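Local coordinates for protein lipid II:glycine glycyltransferase (Staphylococcus aureus, PDB 6SNR) that probably attaches the first glycine of the pentaglycine cross-bridge to the lysine of lipid II, using glycyl-tRNA as donor, at residues A270-M273 / I274-Q278; N247-H250 / A251-A254; E237-A240 / K241-E245; D286-R289 / D290-L294; Y368-W371 / A372-V376. One frame throughout, in Å; residues are numbered along the deposited sequence.

In the fold
Interactions 1 to 4 all lie on one antiparallel helical hairpin, the coiled-coil arm of this FemABX enzyme. Interactions 3 and 2 adjoin on helix 235-262; interactions 1 and 4 share helix 267-297, their centres about 24 Å apart. Across the hairpin, interaction 1 packs on interaction 2 through Ala277 and Ile253, while interaction 3 meets interaction 4 through Ile239 on Leu291 and through Asn243 and Lys288. Interactions 1 and 3 are partly buried. Interactions 2 and 4 are at the surface, interaction 2 without a side-chain salt bridge and interaction 4 with one. Interaction 5, also superficial, uses a short helix on the main body, where lysine chains run beside Leu370 and over Trp371.

Interaction 1: A270-M273 / I274-Q278; sequences AQNM and INDAQ
The side chains of Gln271 and Asn275 cross at a slant, one turn apart on helix 267-297, the second helix of the antiparallel hairpin that makes up the coiled-coil arm of this protein, as in S. aureus FemA. Their amide planes are inclined 47° to each other. On Gln271 the CG atom stands opposite the backbone N (chi1 -179°), and a bend at chi2 then swings the amide along the helix toward Asn275. The Asn275 amide folds back over the preceding turn, with its CG 3.2 Å from Gln271 O. That same carbonyl oxygen accepts the backbone N of Asn275 in a hydrogen bond of 2.8 Å, one of the four i to i+4 bonds that run through this turn.

Ile274 belongs to the buried side. Its CG1 branch lies close over the carbonyl of Ala270, 3.1 Å from Ala270 O, and CD1 continues past the same oxygen at 3.5 Å. Ala270 and Ile274 both turn to Met260 on helix 235-262, and Ala270 also touches Trp256 there, which ties this turn to the partner helix.

Farther round the helix, Met273 and Asp276 run alongside each other and point the same way. The Asp276 carboxylate leans back over the turn, its CG 3.4 Å from Asn272 O, the acceptor for its backbone N. Bends at chi2 and chi3 curl the thioether of Met273 round until its methyl CE sits 4.1 Å from Asp276 OD2.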
# COMPACT_ATOMS: atom_id res chain seq x y z
N ALA A 270 -42.85 27.55 7.26
CA ALA A 270 -42.26 28.00 6.01
C ALA A 270 -41.24 29.13 6.21
O ALA A 270 -40.16 29.11 5.62
CB ALA A 270 -43.36 28.44 5.04
N GLN A 271 -41.60 30.08 7.04
CA GLN A 271 -40.73 31.24 7.25
C GLN A 271 -39.50 30.81 7.97
O GLN A 271 -38.39 31.30 7.67
CB GLN A 271 -41.47 32.35 8.00
CG GLN A 271 -40.60 33.58 8.19
CD GLN A 271 -40.15 34.19 6.88
OE1 GLN A 271 -38.93 34.39 6.62
NE2 GLN A 271 -41.10 34.51 6.05
N ASN A 272 -39.68 29.87 8.90
CA ASN A 272 -38.55 29.27 9.57
C ASN A 272 -37.58 28.63 8.60
O ASN A 272 -36.35 28.85 8.63
CB ASN A 272 -39.05 28.24 10.60
CG ASN A 272 -37.95 27.78 11.53
OD1 ASN A 272 -37.62 26.60 11.59
ND2 ASN A 272 -37.37 28.70 12.25
N MET A 273 -38.10 27.88 7.63
CA MET A 273 -37.25 27.18 6.68
C MET A 273 -36.61 28.17 5.71
O MET A 273 -35.47 28.01 5.27
CB MET A 273 -38.04 26.11 5.92
CG MET A 273 -38.65 25.05 6.85
SD MET A 273 -37.44 23.89 7.50
CE MET A 273 -37.64 24.03 9.27
N ILE A 274 -37.32 29.25 5.43
CA ILE A 274 -36.78 30.32 4.59
C ILE A 274 -35.60 31.01 5.30
O ILE A 274 -34.57 31.26 4.67
CB ILE A 274 -37.88 31.33 4.21
CG1 ILE A 274 -38.84 30.64 3.22
CG2 ILE A 274 -37.28 32.61 3.58
CD1 ILE A 274 -40.13 31.37 2.96
N ASN A 275 -35.78 31.32 6.57
CA ASN A 275 -34.71 31.95 7.36
C ASN A 275 -33.45 31.08 7.34
O ASN A 275 -32.34 31.59 7.07
CB ASN A 275 -35.15 32.20 8.80
CG ASN A 275 -36.22 33.29 8.90
OD1 ASN A 275 -36.41 34.05 7.97
ND2 ASN A 275 -36.88 33.38 10.03
N ASP A 276 -33.63 29.77 7.52
CA ASP A 276 -32.51 28.83 7.48
C ASP A 276 -31.77 28.87 6.12
O ASP A 276 -30.53 28.95 6.04
CB ASP A 276 -33.00 27.38 7.70
CG ASP A 276 -33.47 27.11 9.10
OD1 ASP A 276 -33.23 27.94 10.00
OD2 ASP A 276 -34.07 25.99 9.30
N ALA A 277 -32.55 28.84 5.03
CA ALA A 277 -31.96 28.85 3.72
C ALA A 277 -31.25 30.20 3.38
O ALA A 277 -30.20 30.22 2.77
CB ALA A 277 -33.01 28.51 2.68
N GLN A 278 -31.83 31.30 3.82
CA GLN A 278 -31.19 32.61 3.66
C GLN A 278 -29.80 32.64 4.35
O GLN A 278 -28.84 33.19 3.82
CB GLN A 278 -32.03 33.73 4.28
CG GLN A 278 -33.31 34.05 3.52
CD GLN A 278 -34.30 34.99 4.24
OE1 GLN A 278 -34.14 35.40 5.42
NE2 GLN A 278 -35.33 35.36 3.51

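Interaction 2: N247-H250 / A251-A254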
# COMPACT_ATOMS: atom_id res chain seq x y z
N ASN A 247 -28.19 28.05 -6.28
CA ASN A 247 -29.40 27.89 -7.10
C ASN A 247 -30.42 27.02 -6.41
O ASN A 247 -31.60 27.36 -6.38
CB ASN A 247 -29.06 27.36 -8.50
CG ASN A 247 -28.18 28.32 -9.28
OD1 ASN A 247 -28.17 29.52 -9.03
ND2 ASN A 247 -27.43 27.78 -10.24
N GLU A 248 -29.97 25.90 -5.83
CA GLU A 248 -30.87 24.99 -5.14
C GLU A 248 -31.52 25.68 -3.91
O GLU A 248 -32.69 25.46 -3.63
CB GLU A 248 -30.14 23.70 -4.74
CG GLU A 248 -29.75 22.86 -5.95
CD GLU A 248 -28.86 21.67 -5.63
OE1 GLU A 248 -28.32 21.57 -4.50
OE2 GLU A 248 -28.65 20.85 -6.55
N LEU A 249 -30.75 26.51 -3.19
CA LEU A 249 -31.29 27.17 -1.99
C LEU A 249 -32.36 28.22 -2.38
O LEU A 249 -33.38 28.35 -1.71
CB LEU A 249 -30.16 27.82 -1.19
CG LEU A 249 -29.32 26.80 -0.40
CD1 LEU A 249 -27.96 27.39 -0.07
CD2 LEU A 249 -30.04 26.38 0.86
N HIS A 250 -32.12 28.94 -3.46
CA HIS A 250 -33.12 29.89 -3.93
C HIS A 250 -34.38 29.15 -4.36
O HIS A 250 -35.48 29.61 -4.12
CB HIS A 250 -32.56 30.76 -5.05
CG HIS A 250 -31.72 31.89 -4.55
ND1 HIS A 250 -32.24 32.94 -3.85
CD2 HIS A 250 -30.39 32.13 -4.67
CE1 HIS A 250 -31.27 33.79 -3.55
NE2 HIS A 250 -30.14 33.31 -4.02
N ALA A 251 -34.22 27.97 -4.95
CA ALA A 251 -35.40 27.17 -5.35
C ALA A 251 -36.18 26.62 -4.15
O ALA A 251 -37.41 26.56 -4.21
CB ALA A 251 -35.01 26.06 -6.31
N GLU A 252 -35.47 26.21 -3.08
CA GLU A 252 -36.13 25.84 -1.83
C GLU A 252 -36.96 27.01 -1.30
O GLU A 252 -38.08 26.83 -0.85
CB GLU A 252 -35.11 25.44 -0.74
CG GLU A 252 -34.41 24.10 -0.92
CD GLU A 252 -33.28 23.92 0.10
OE1 GLU A 252 -33.41 24.45 1.23
OE2 GLU A 252 -32.26 23.27 -0.23
N ILE A 253 -36.37 28.21 -1.32
CA ILE A 253 -37.04 29.38 -0.79
C ILE A 253 -38.31 29.65 -1.61
O ILE A 253 -39.36 29.92 -1.03
CB ILE A 253 -36.14 30.61 -0.73
CG1 ILE A 253 -35.12 30.42 0.38
CG2 ILE A 253 -36.94 31.86 -0.42
CD1 ILE A 253 -33.96 31.42 0.41
N ALA A 254 -38.19 29.56 -2.93
CA ALA A 254 -39.37 29.69 -3.81
C ALA A 254 -40.49 28.74 -3.40
O ALA A 254 -41.65 29.17 -3.29
CB ALA A 254 -39.00 29.45 -5.27
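Leu249 and Glu252 both carry CG beside their own backbone N and opposite the carbonyl carbon (chi1 -75° and -72°), and this shared setting sends the two side chains off side by side in the same direction. Glu252 is extended beyond CG, which carries its carboxylate out alongside the leucine branches. The CD2 methyl of Leu249 is then almost equally far from both oxygens, 3.9 Å from Glu252 OE1 and 4.0 Å from Glu252 OE2, so a methyl group rests against the whole carboxylate. Lower down, the Glu252 stem lies over the previous turn, with CG 3.5 Å from Glu248 O.

Ile253 repeats the pattern one residue on. Its CG1 branch comes to 3.4 Å from Leu249 O, the oxygen that also accepts its backbone N at 3.0 Å. Leu249 and Ile253, a turn apart, both pack on Ile281 of helix 267-297, and Leu249 also touches Asn284. They form part of the apolar seam of the antiparallel coiled-coil arm, while Glu248 and Ala251 lie at the surface.

Glu248 and Glu252 are an i to i+4 pair, but Glu248 OE1 stays 6.1 Å from Glu252 OE2, and the two like charges probably repel mildly. Within these two turns the side chains meet through van der Waals contact, and the specific polar grip comes from the i to i+4 backbone bonds of the helix.

Interaction 3: E237-A240 / K241-E245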
# COMPACT_ATOMS: atom_id res chain seq x y z
N GLU A 237 -13.61 24.21 -9.40
CA GLU A 237 -14.60 23.17 -9.30
C GLU A 237 -15.52 23.44 -8.11
O GLU A 237 -16.74 23.28 -8.21
CB GLU A 237 -13.95 21.79 -9.12
CG GLU A 237 -13.23 21.24 -10.35
CD GLU A 237 -12.90 19.75 -10.18
OE1 GLU A 237 -12.74 19.29 -9.03
OE2 GLU A 237 -12.82 19.03 -11.19
N ASN A 238 -14.93 23.86 -7.00
CA ASN A 238 -15.69 24.05 -5.76
C ASN A 238 -16.61 25.24 -5.85
O ASN A 238 -17.73 25.18 -5.34
CB ASN A 238 -14.80 24.16 -4.56
CG ASN A 238 -14.10 22.85 -4.24
OD1 ASN A 238 -13.99 21.96 -5.09
ND2 ASN A 238 -13.66 22.72 -3.02
N ILE A 239 -16.14 26.29 -6.52
CA ILE A 239 -16.97 27.48 -6.83
C ILE A 239 -18.20 27.07 -7.67
O ILE A 239 -19.33 27.47 -7.39
CB ILE A 239 -16.13 28.60 -7.52
CG1 ILE A 239 -15.12 29.18 -6.49
CG2 ILE A 239 -17.06 29.68 -8.12
CD1 ILE A 239 -14.02 30.09 -7.02
N ALA A 240 -18.01 26.22 -8.68
CA ALA A 240 -19.15 25.69 -9.42
C ALA A 240 -20.14 24.94 -8.54
O ALA A 240 -21.35 25.08 -8.72
CB ALA A 240 -18.66 24.79 -10.56
N LYS A 241 -19.63 24.13 -7.61
CA LYS A 241 -20.47 23.43 -6.66
C LYS A 241 -21.25 24.47 -5.81
O LYS A 241 -22.42 24.25 -5.54
CB LYS A 241 -19.61 22.53 -5.76
CG LYS A 241 -20.31 21.76 -4.65
CD LYS A 241 -19.37 20.80 -3.90
CE LYS A 241 -18.18 21.52 -3.24
NZ LYS A 241 -17.70 20.92 -1.95
N VAL A 242 -20.59 25.54 -5.37
CA VAL A 242 -21.26 26.54 -4.52
C VAL A 242 -22.37 27.23 -5.32
O VAL A 242 -23.46 27.40 -4.82
CB VAL A 242 -20.27 27.55 -3.91
CG1 VAL A 242 -21.01 28.72 -3.23
CG2 VAL A 242 -19.35 26.86 -2.92
N ASN A 243 -22.09 27.57 -6.57
CA ASN A 243 -23.09 28.21 -7.43
C ASN A 243 -24.33 27.34 -7.59
O ASN A 243 -25.47 27.83 -7.57
CB ASN A 243 -22.49 28.55 -8.79
CG ASN A 243 -21.54 29.72 -8.73
OD1 ASN A 243 -21.64 30.55 -7.82
ND2 ASN A 243 -20.60 29.80 -9.68
N GLN A 244 -24.11 26.04 -7.74
CA GLN A 244 -25.23 25.11 -7.85
C GLN A 244 -26.01 25.06 -6.54
O GLN A 244 -27.23 25.08 -6.58
CB GLN A 244 -24.76 23.70 -8.28
CG GLN A 244 -25.85 22.62 -8.21
CD GLN A 244 -26.83 22.66 -9.37
OE1 GLN A 244 -26.47 22.33 -10.50
NE2 GLN A 244 -28.07 23.04 -9.09
N GLU A 245 -25.32 25.02 -5.40
CA GLU A 245 -25.97 25.02 -4.08
C GLU A 245 -26.78 26.30 -3.91
O GLU A 245 -27.91 26.24 -3.42
CB GLU A 245 -24.96 24.86 -2.93
CG GLU A 245 -24.39 23.44 -2.79
CD GLU A 245 -23.32 23.28 -1.70
OE1 GLU A 245 -23.31 24.08 -0.74
OE2 GLU A 245 -22.49 22.33 -1.79
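Lys241, Ala240 and Asn238 give up the most surface in this turn of helix 235-262. Lys241 leaves the backbone with CG opposite its own N (chi1 177°), runs straight through chi2 and then bends at chi3 (59°), which carries the aliphatic chain back along Asn238. Its CE ends 4.4 Å from CG of Asn238, a loose approach, whereas at the root of the chain CB of Lys241 presses to 3.3 Å from Asn238 O. The amide of Asn238 is itself held from outside, because its ND2 donates a hydrogen bond to Gly178 O.

Ala240 takes part mainly through its backbone. Its carbonyl oxygen receives the N of Gln244 at 3.1 Å, and the Gln244 CB passes 3.7 Å from that same Ala240 O.

This is the first helix of the antiparallel coiled-coil arm, near the end where the arm joins the main body, and its inward side is taken by Ile239 and Val242. Ile239 touches Leu291 and Glu295 of helix 267-297, and Val242 reaches Asn284.

Beside this seam, Ile239 and Asn243 lie side by side, pointing the same way. The CG2 methyl of Ile239 lies 3.9 Å from ND2 of Asn243, and the Asn243 amide leans over the preceding turn, its CG 3.4 Å from Ile239 O. The other end of that amide, OD1, is hydrogen-bonded to Lys288 NZ across the hairpin.

Interaction 4: D286-R289 / D290-L294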
# COMPACT_ATOMS: atom_id res chain seq x y z
N ASP A 286 -19.94 33.89 1.25
CA ASP A 286 -18.71 34.15 1.95
C ASP A 286 -17.67 33.10 1.50
O ASP A 286 -16.51 33.43 1.24
CB ASP A 286 -18.87 34.03 3.46
CG ASP A 286 -19.66 35.17 4.08
OD1 ASP A 286 -19.79 36.25 3.47
OD2 ASP A 286 -20.11 34.97 5.22
N LEU A 287 -18.11 31.85 1.39
CA LEU A 287 -17.18 30.78 0.94
C LEU A 287 -16.71 31.01 -0.49
O LEU A 287 -15.56 30.78 -0.81
CB LEU A 287 -17.86 29.41 1.03
CG LEU A 287 -17.10 28.18 0.53
CD1 LEU A 287 -15.80 28.08 1.28
CD2 LEU A 287 -17.97 26.95 0.75
N LYS A 288 -17.60 31.48 -1.35
CA LYS A 288 -17.27 31.76 -2.73
C LYS A 288 -16.14 32.79 -2.77
O LYS A 288 -15.14 32.61 -3.48
CB LYS A 288 -18.49 32.25 -3.50
CG LYS A 288 -18.25 32.48 -4.96
CD LYS A 288 -19.58 32.50 -5.72
CE LYS A 288 -19.40 33.14 -7.09
NZ LYS A 288 -20.69 33.21 -7.82
N ARG A 289 -16.24 33.82 -1.94
CA ARG A 289 -15.16 34.82 -1.84
C ARG A 289 -13.81 34.18 -1.44
O ARG A 289 -12.77 34.54 -1.97
CB ARG A 289 -15.48 35.94 -0.83
CG ARG A 289 -16.66 36.84 -1.18
CD ARG A 289 -16.38 37.75 -2.37
NE ARG A 289 -16.67 37.10 -3.65
CZ ARG A 289 -17.90 36.89 -4.13
NH1 ARG A 289 -18.98 37.26 -3.43
NH2 ARG A 289 -18.06 36.27 -5.31
N ASP A 290 -13.86 33.30 -0.45
CA ASP A 290 -12.64 32.67 0.09
C ASP A 290 -12.01 31.78 -0.99
O ASP A 290 -10.77 31.80 -1.18
CB ASP A 290 -12.95 31.85 1.35
CG ASP A 290 -13.49 32.68 2.51
OD1 ASP A 290 -13.33 33.92 2.53
OD2 ASP A 290 -14.00 32.06 3.46
N LEU A 291 -12.85 31.06 -1.73
CA LEU A 291 -12.40 30.20 -2.86
C LEU A 291 -11.83 31.00 -4.02
O LEU A 291 -10.89 30.57 -4.68
CB LEU A 291 -13.52 29.30 -3.36
CG LEU A 291 -13.92 28.21 -2.39
CD1 LEU A 291 -15.26 27.62 -2.77
CD2 LEU A 291 -12.82 27.14 -2.33
N GLU A 292 -12.41 32.18 -4.28
CA GLU A 292 -11.84 33.09 -5.23
C GLU A 292 -10.45 33.57 -4.88
O GLU A 292 -9.62 33.68 -5.80
CB GLU A 292 -12.74 34.33 -5.42
CG GLU A 292 -13.95 34.05 -6.26
CD GLU A 292 -15.04 35.13 -6.18
OE1 GLU A 292 -14.86 36.11 -5.43
OE2 GLU A 292 -16.05 34.98 -6.88
N ALA A 293 -10.21 33.84 -3.59
CA ALA A 293 -8.91 34.24 -3.04
C ALA A 293 -7.94 33.11 -3.29
O ALA A 293 -6.85 33.31 -3.79
CB ALA A 293 -9.01 34.55 -1.55
N LEU A 294 -8.38 31.90 -2.99
CA LEU A 294 -7.54 30.72 -3.24
C LEU A 294 -7.25 30.51 -4.71
O LEU A 294 -6.13 30.13 -5.08
CB LEU A 294 -8.17 29.48 -2.64
CG LEU A 294 -7.31 28.23 -2.70
CD1 LEU A 294 -6.05 28.41 -1.88
CD2 LEU A 294 -8.13 27.05 -2.21
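The guanidinium of Arg289 meets the carboxylate of Glu292 at its edge, with the Glu292 CD lying in the guanidinium plane and neither group stacked over the other's face. The two planes are turned 38° apart. The grip is side-on and two-pronged: Arg289 NE bonds to Glu292 OE1 at 2.7 Å, and Arg289 NH2 bonds to Glu292 OE2 at 2.9 Å. Both bonds are nearly straight and keep to the plane of the guanidinium, but they come in off the plane of the carboxylate. OE1 is approached from above, 37° out, while OE2 is reached on its syn side. Arg289 gets there by bending at chi2 (-70°) and again at chi3, which brings NE round to a partner three residues on. Its remaining nitrogen, NH1, forms a salt bridge with Glu285, so the arginine is held between two acids.

Lys288, extended throughout, passes Glu292 obliquely, its CE 3.8 Å from Glu292 OE2. NZ, which is held by Asn243, stays 5.1 Å from Glu292 OE2, a separation at which attraction would be modest.

CG of Leu287 lies 3.8 Å from CD1 of Leu291. Leu291 is buried, touching Asn238 and Ile239 of helix 235-262, and Leu287 flanks it at the margin, on Val242. Salt bridge outside and buried leucine inside make the amphipathic pattern of a coiled-coil helix, here in an antiparallel hairpin.

Interaction 5: Y368-W371 / A372-V376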
# COMPACT_ATOMS: atom_id res chain seq x y z
N TYR A 368 5.13 3.33 17.42
CA TYR A 368 3.76 3.51 17.84
C TYR A 368 2.87 4.19 16.79
O TYR A 368 1.72 3.80 16.57
CB TYR A 368 3.70 4.31 19.16
CG TYR A 368 2.28 4.52 19.59
CD1 TYR A 368 1.55 3.48 20.13
CD2 TYR A 368 1.64 5.75 19.40
CE1 TYR A 368 0.23 3.65 20.49
CE2 TYR A 368 0.31 5.94 19.77
CZ TYR A 368 -0.38 4.89 20.31
OH TYR A 368 -1.69 5.07 20.68
N GLY A 369 3.39 5.21 16.10
CA GLY A 369 2.57 5.96 15.17
C GLY A 369 2.05 5.08 14.04
O GLY A 369 0.90 5.23 13.58
N LEU A 370 2.88 4.13 13.61
CA LEU A 370 2.41 3.18 12.57
C LEU A 370 1.21 2.36 13.02
O LEU A 370 0.31 2.06 12.22
CB LEU A 370 3.53 2.22 12.16
CG LEU A 370 4.77 2.86 11.55
CD1 LEU A 370 5.90 1.86 11.43
CD2 LEU A 370 4.45 3.49 10.21
N TRP A 371 1.23 1.95 14.29
CA TRP A 371 0.13 1.14 14.83
C TRP A 371 -1.13 1.99 14.94
O TRP A 371 -2.20 1.56 14.50
CB TRP A 371 0.55 0.58 16.17
CG TRP A 371 -0.53 -0.06 16.97
CD1 TRP A 371 -1.15 0.50 18.06
CD2 TRP A 371 -1.07 -1.37 16.83
NE1 TRP A 371 -2.05 -0.39 18.58
CE2 TRP A 371 -2.02 -1.55 17.84
CE3 TRP A 371 -0.84 -2.43 15.93
CZ2 TRP A 371 -2.72 -2.73 17.99
CZ3 TRP A 371 -1.54 -3.59 16.08
CH2 TRP A 371 -2.48 -3.74 17.10
N ALA A 372 -0.98 3.20 15.49
CA ALA A 372 -2.10 4.12 15.70
C ALA A 372 -2.83 4.46 14.40
O ALA A 372 -4.08 4.57 14.35
CB ALA A 372 -1.59 5.39 16.38
N PHE A 373 -2.04 4.66 13.34
CA PHE A 373 -2.51 4.97 12.00
C PHE A 373 -3.19 3.74 11.40
O PHE A 373 -4.33 3.82 10.96
CB PHE A 373 -1.34 5.45 11.13
CG PHE A 373 -1.52 5.29 9.64
CD1 PHE A 373 -2.66 5.71 9.00
CD2 PHE A 373 -0.46 4.80 8.88
CE1 PHE A 373 -2.79 5.57 7.61
CE2 PHE A 373 -0.59 4.67 7.51
CZ PHE A 373 -1.75 5.07 6.88
N LYS A 374 -2.47 2.60 11.34
CA LYS A 374 -2.96 1.52 10.53
C LYS A 374 -4.17 0.78 11.16
O LYS A 374 -5.01 0.29 10.44
CB LYS A 374 -1.80 0.56 10.19
CG LYS A 374 -0.74 1.27 9.37
CD LYS A 374 0.56 0.45 9.27
CE LYS A 374 1.70 1.24 8.62
NZ LYS A 374 2.84 0.38 8.08
N LYS A 375 -4.25 0.80 12.50
CA LYS A 375 -5.26 0.01 13.19
C LYS A 375 -6.72 0.49 12.93
O LYS A 375 -7.63 -0.26 13.14
CB LYS A 375 -4.98 -0.04 14.70
CG LYS A 375 -5.22 1.26 15.48
CD LYS A 375 -4.87 1.02 16.94
CE LYS A 375 -5.58 2.00 17.86
NZ LYS A 375 -5.36 1.65 19.29
N VAL A 376 -6.90 1.73 12.47
CA VAL A 376 -8.26 2.28 12.31
C VAL A 376 -8.90 2.04 10.97
O VAL A 376 -10.02 2.44 10.72
CB VAL A 376 -8.32 3.79 12.69
CG1 VAL A 376 -7.86 4.02 14.11
CG2 VAL A 376 -7.54 4.66 11.73
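Lys375 lies over the Trp371 indole in a CH-pi contact at the surface, near the end of the short helix 368-374. This helix follows strand 351-356 in one of the two seven-stranded mixed sheets of the main body, part of a fold consistent with the acetyltransferase-like (GNAT-type) relationship of the family. Strand 146-151 of the same sheet backs the helix through Met148, which Trp371, Lys374 and Lys375 all touch.

The lysine crosses the tryptophan at about a right angle. Its CD sits 3.5 Å above the ring plane, shifted toward the rim. From the centroid of the five-membered ring of Trp371 to Lys375 CD is 3.9 Å. What puts it there is the first torsion: CG of Lys375 takes the crowded position between its backbone N and carbonyl carbon (chi1 71°), turning the chain back along the helix toward the indole. Near its root the chain brushes the carbonyl one turn back, with CG 3.2 Å from Trp371 O.

Leu370 and Lys374 run alongside each other in the same direction, with CD2 of Leu370 3.9 Å from Lys374 CE. Lys374 is the buried one, its chain laid over the previous turn so that CG comes to 3.1 Å from Leu370 O. Tyr368 adds a small apolar touch, CE2 to Ala372 CB at 3.9 Å.

The methylenes of both lysines thus do apolar work, against an indole face and a leucine, while Lys374 NZ is fixed at its far end, hydrogen-bonded to the carbonyl oxygens of Phe354 and Gly356.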